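PDB 5A07: probable mannosyltransferase KTR4 from Saccharomyces cerevisiae, which belongs to a family of GT-A fold glycosyltransferases and binds a manganese ion together with guanosine-5'-diphosphate. Local coordinates for residues W229-E232 with N236-C239. Sequence-based numbering, arbitrary orientation.
With MN (manganese (II) ion), chain G; GDP (guanosine-5'-diphosphate), chain F.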
ATOM      1  N   TRP B 229       0.170  -9.077  -6.604  1.00 15.45           N
ATOM      2  CA  TRP B 229      -0.030  -9.144  -5.191  1.00 14.19           C
ATOM      3  C   TRP B 229       1.384  -9.039  -4.616  1.00 14.78           C
ATOM      4  O   TRP B 229       2.154 -10.010  -4.685  1.00 15.53           O
ATOM      5  CB  TRP B 229      -0.711 -10.482  -4.878  1.00 15.72           C
ATOM      6  CG  TRP B 229      -1.067 -10.727  -3.443  1.00 15.47           C
ATOM      7  CD1 TRP B 229      -0.345 -10.362  -2.340  1.00 15.93           C
ATOM      8  CD2 TRP B 229      -2.204 -11.454  -2.970  1.00 15.89           C
ATOM      9  NE1 TRP B 229      -1.007 -10.783  -1.167  1.00 16.96           N
ATOM     10  CE2 TRP B 229      -2.149 -11.452  -1.537  1.00 17.14           C
ATOM     11  CE3 TRP B 229      -3.259 -12.108  -3.607  1.00 15.33           C
ATOM     12  CZ2 TRP B 229      -3.121 -12.083  -0.764  1.00 16.87           C
ATOM     13  CZ3 TRP B 229      -4.255 -12.661  -2.851  1.00 16.52           C
ATOM     14  CH2 TRP B 229      -4.181 -12.641  -1.422  1.00 16.27           C
ATOM     15  N   ARG B 230       1.704  -7.939  -3.965  1.00 14.37           N
ATOM     16  CA  ARG B 230       2.951  -7.773  -3.245  1.00 15.82           C
ATOM     17  C   ARG B 230       2.995  -8.548  -1.932  1.00 16.97           C
ATOM     18  O   ARG B 230       2.140  -8.349  -1.069  1.00 16.35           O
ATOM     19  CB  ARG B 230       3.221  -6.311  -2.976  1.00 16.27           C
ATOM     20  CG  ARG B 230       4.500  -6.017  -2.194  1.00 16.87           C
ATOM     21  CD  ARG B 230       4.683  -4.535  -2.277  1.00 18.01           C
ATOM     22  NE  ARG B 230       5.644  -4.047  -1.339  1.00 18.28           N
ATOM     23  CZ  ARG B 230       5.955  -2.776  -1.235  1.00 19.49           C
ATOM     24  NH1 ARG B 230       5.427  -1.870  -2.042  1.00 18.52           N
ATOM     25  NH2 ARG B 230       6.827  -2.401  -0.340  1.00 21.82           N
ATOM     26  N   LEU B 231       4.053  -9.358  -1.776  1.00 15.90           N
ATOM     27  CA  LEU B 231       4.318 -10.170  -0.606  1.00 16.92           C
ATOM     28  C   LEU B 231       5.692  -9.819  -0.036  1.00 19.10           C
ATOM     29  O   LEU B 231       6.675  -9.690  -0.780  1.00 18.46           O
ATOM     30  CB  LEU B 231       4.329 -11.631  -1.015  1.00 16.97           C
ATOM     31  CG  LEU B 231       4.426 -12.598   0.135  1.00 17.29           C
ATOM     32  CD1 LEU B 231       3.178 -12.579   1.013  1.00 17.46           C
ATOM     33  CD2 LEU B 231       4.613 -13.981  -0.463  1.00 18.66           C
ATOM     34  N   GLU B 232       5.766  -9.596   1.275  1.00 18.00           N
ATOM     35  CA  GLU B 232       7.034  -9.301   1.938  1.00 17.58           C
ATOM     36  C   GLU B 232       7.383 -10.429   2.917  1.00 17.88           C
ATOM     37  O   GLU B 232       6.522 -11.230   3.289  1.00 15.30           O
ATOM     38  CB  GLU B 232       6.968  -8.008   2.745  1.00 17.81           C
ATOM     39  CG  GLU B 232       6.855  -6.787   1.865  1.00 17.73           C
ATOM     40  CD  GLU B 232       7.389  -5.500   2.465  1.00 18.83           C
ATOM     41  OE1 GLU B 232       7.699  -5.431   3.683  1.00 18.08           O
ATOM     42  OE2 GLU B 232       7.278  -4.492   1.740  1.00 20.34           O
ATOM     43  N   ASN B 236       1.993 -12.598   7.980  1.00 16.64           N
ATOM     44  CA  ASN B 236       1.043 -13.634   8.348  1.00 18.58           C
ATOM     45  C   ASN B 236      -0.289 -13.407   7.709  1.00 16.82           C
ATOM     46  O   ASN B 236      -0.705 -12.253   7.563  1.00 15.49           O
ATOM     47  CB  ASN B 236       0.844 -13.643   9.887  1.00 20.13           C
ATOM     48  CG  ASN B 236       2.156 -13.917  10.626  1.00 23.82           C
ATOM     49  OD1 ASN B 236       2.625 -15.049  10.664  1.00 25.38           O
ATOM     50  ND2 ASN B 236       2.803 -12.874  11.056  1.00 21.75           N
ATOM     51  N   PHE B 237      -0.926 -14.494   7.299  1.00 15.51           N
ATOM     52  CA  PHE B 237      -2.284 -14.477   6.839  1.00 15.42           C
ATOM     53  C   PHE B 237      -3.096 -15.332   7.753  1.00 18.12           C
ATOM     54  O   PHE B 237      -2.696 -16.469   8.111  1.00 16.83           O
ATOM     55  CB  PHE B 237      -2.397 -15.000   5.430  1.00 16.45           C
ATOM     56  CG  PHE B 237      -1.727 -14.110   4.395  1.00 17.03           C
ATOM     57  CD1 PHE B 237      -2.372 -13.000   3.876  1.00 18.44           C
ATOM     58  CD2 PHE B 237      -0.423 -14.327   4.041  1.00 16.14           C
ATOM     59  CE1 PHE B 237      -1.719 -12.138   3.008  1.00 18.88           C
ATOM     60  CE2 PHE B 237       0.215 -13.500   3.171  1.00 18.20           C
ATOM     61  CZ  PHE B 237      -0.416 -12.374   2.687  1.00 17.41           C
ATOM     62  N   TYR B 238      -4.300 -14.900   8.064  1.00 17.02           N
ATOM     63  CA  TYR B 238      -5.112 -15.603   9.088  1.00 19.47           C
ATOM     64  C   TYR B 238      -6.399 -16.190   8.601  1.00 21.67           C
ATOM     65  O   TYR B 238      -6.945 -17.037   9.342  1.00 19.52           O
ATOM     66  CB  TYR B 238      -5.456 -14.673  10.279  1.00 17.66           C
ATOM     67  CG  TYR B 238      -4.248 -14.115  10.962  1.00 18.56           C
ATOM     68  CD1 TYR B 238      -3.360 -14.962  11.699  1.00 20.11           C
ATOM     69  CD2 TYR B 238      -3.943 -12.779  10.914  1.00 17.73           C
ATOM     70  CE1 TYR B 238      -2.179 -14.460  12.289  1.00 18.54           C
ATOM     71  CE2 TYR B 238      -2.793 -12.289  11.529  1.00 18.63           C
ATOM     72  CZ  TYR B 238      -1.939 -13.149  12.233  1.00 20.16           C
ATOM     73  OH  TYR B 238      -0.823 -12.613  12.781  1.00 19.11           O
ATOM     74  N   CYS B 239      -6.876 -15.821   7.401  1.00 17.62           N
ATOM     75  CA  CYS B 239      -8.212 -16.166   7.023  1.00 18.14           C
ATOM     76  C   CYS B 239      -8.282 -16.695   5.627  1.00 18.86           C
ATOM     77  O   CYS B 239      -7.670 -16.156   4.706  1.00 16.14           O
ATOM     78  CB  CYS B 239      -9.127 -14.926   7.125  1.00 21.15           C
ATOM     79  SG  CYS B 239      -9.079 -14.078   8.702  1.00 24.91           S
TER
HETATM   80 MN    MN G 501       8.779  -5.425   5.571  1.00 23.60          MN
HETATM   81  PB  GDP F 500       9.947  -2.241   5.843  1.00 27.33           P
HETATM   82  O1B GDP F 500      10.576  -2.293   7.184  1.00 30.18           O
HETATM   83  O2B GDP F 500       9.686  -0.977   5.255  1.00 28.25           O
HETATM   84  O3B GDP F 500       8.869  -3.247   5.696  1.00 25.14           O
HETATM   85  O3A GDP F 500      11.214  -2.660   4.920  1.00 30.82           O
HETATM   86  PA  GDP F 500      11.729  -4.065   4.396  1.00 25.03           P
HETATM   87  O1A GDP F 500      13.137  -4.327   4.713  1.00 24.59           O
HETATM   88  O2A GDP F 500      10.839  -5.215   4.630  1.00 20.30           O
HETATM   89  O5' GDP F 500      11.733  -3.781   2.843  1.00 20.94           O
HETATM   90  C5' GDP F 500      10.632  -3.787   1.927  1.00 23.38           C
HETATM   91  C4' GDP F 500      10.709  -4.906   0.902  1.00 23.06           C
HETATM   92  O4' GDP F 500      11.866  -4.667   0.092  1.00 22.81           O
HETATM   93  C3' GDP F 500      10.848  -6.301   1.489  1.00 20.10           C
HETATM   94  O3' GDP F 500      10.234  -7.247   0.580  1.00 19.28           O
HETATM   95  C2' GDP F 500      12.373  -6.483   1.559  1.00 21.51           C
HETATM   96  O2' GDP F 500      12.753  -7.848   1.456  1.00 18.73           O
HETATM   97  C1' GDP F 500      12.781  -5.755   0.326  1.00 21.88           C
HETATM   98  N9  GDP F 500      14.117  -5.119   0.412  1.00 24.90           N
HETATM   99  C8  GDP F 500      14.542  -4.129   1.238  1.00 25.97           C
HETATM  100  N7  GDP F 500      15.858  -3.797   0.920  1.00 25.71           N
HETATM  101  C5  GDP F 500      16.223  -4.590  -0.134  1.00 23.84           C
HETATM  102  C6  GDP F 500      17.451  -4.729  -0.941  1.00 23.27           C
HETATM  103  O6  GDP F 500      18.394  -3.944  -0.602  1.00 25.31           O
HETATM  104  N1  GDP F 500      17.459  -5.654  -1.911  1.00 23.38           N
HETATM  105  C2  GDP F 500      16.378  -6.485  -2.159  1.00 21.74           C
HETATM  106  N2  GDP F 500      16.458  -7.386  -3.132  1.00 21.88           N
HETATM  107  N3  GDP F 500      15.219  -6.397  -1.435  1.00 18.74           N
HETATM  108  C4  GDP F 500      15.091  -5.451  -0.487  1.00 21.22           C
HETATM  109  O   HOH W   1       9.929  -5.511   7.643  1.00 23.26           O
HETATM  110  O   HOH W   2       9.129  -7.790   5.639  1.00 17.31           O
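In the GT-A fold, W229 of strand 227-230 and L231, just before the metal ligand E232, pack on F237 of the short strand 236-237. Strand 236-237 is an outer strand of a separate three-stranded antiparallel sheet. The F237 side chain sets out toward the other segment, its ring meets W229 and L231, and all three residues are buried. CD1 of L231 lies at the edge of the F237 ring, in its plane, 3.8 Å from CE2. With CG anti to the backbone N (chi1 -173°), the L231 side chain ends nearer F237 than it begins. CZ2 of W229 is 4.0 Å from CE1 of F237, and CE1 lies at the edge of the indole, near its plane. The contact is apolar, with no hydrogen bond between the segments. Helix 116-131 packs on the same three side chains through I123, L126 and E129.

The residue after L231 reaches the ligand. OE1 of E232 binds manganese at 2.2 Å, and H381 is the other protein ligand. Two waters and the GDP oxygens O3B and O2A complete the six ligands. The other carboxylate oxygen is also held: NH2 of R230 forms a salt bridge to OE2 of E232, 3.0 Å, with OE2 close to the guanidinium plane and met nearly along its C-O axis. R230 has further salt bridges from NH1 to E322 and D354, which probably help to fix its position. At the far end of 236-239, C239 forms a disulfide with C397. On the ligand side, OE2 of E232 approaches C5' of GDP to 3.4 Å.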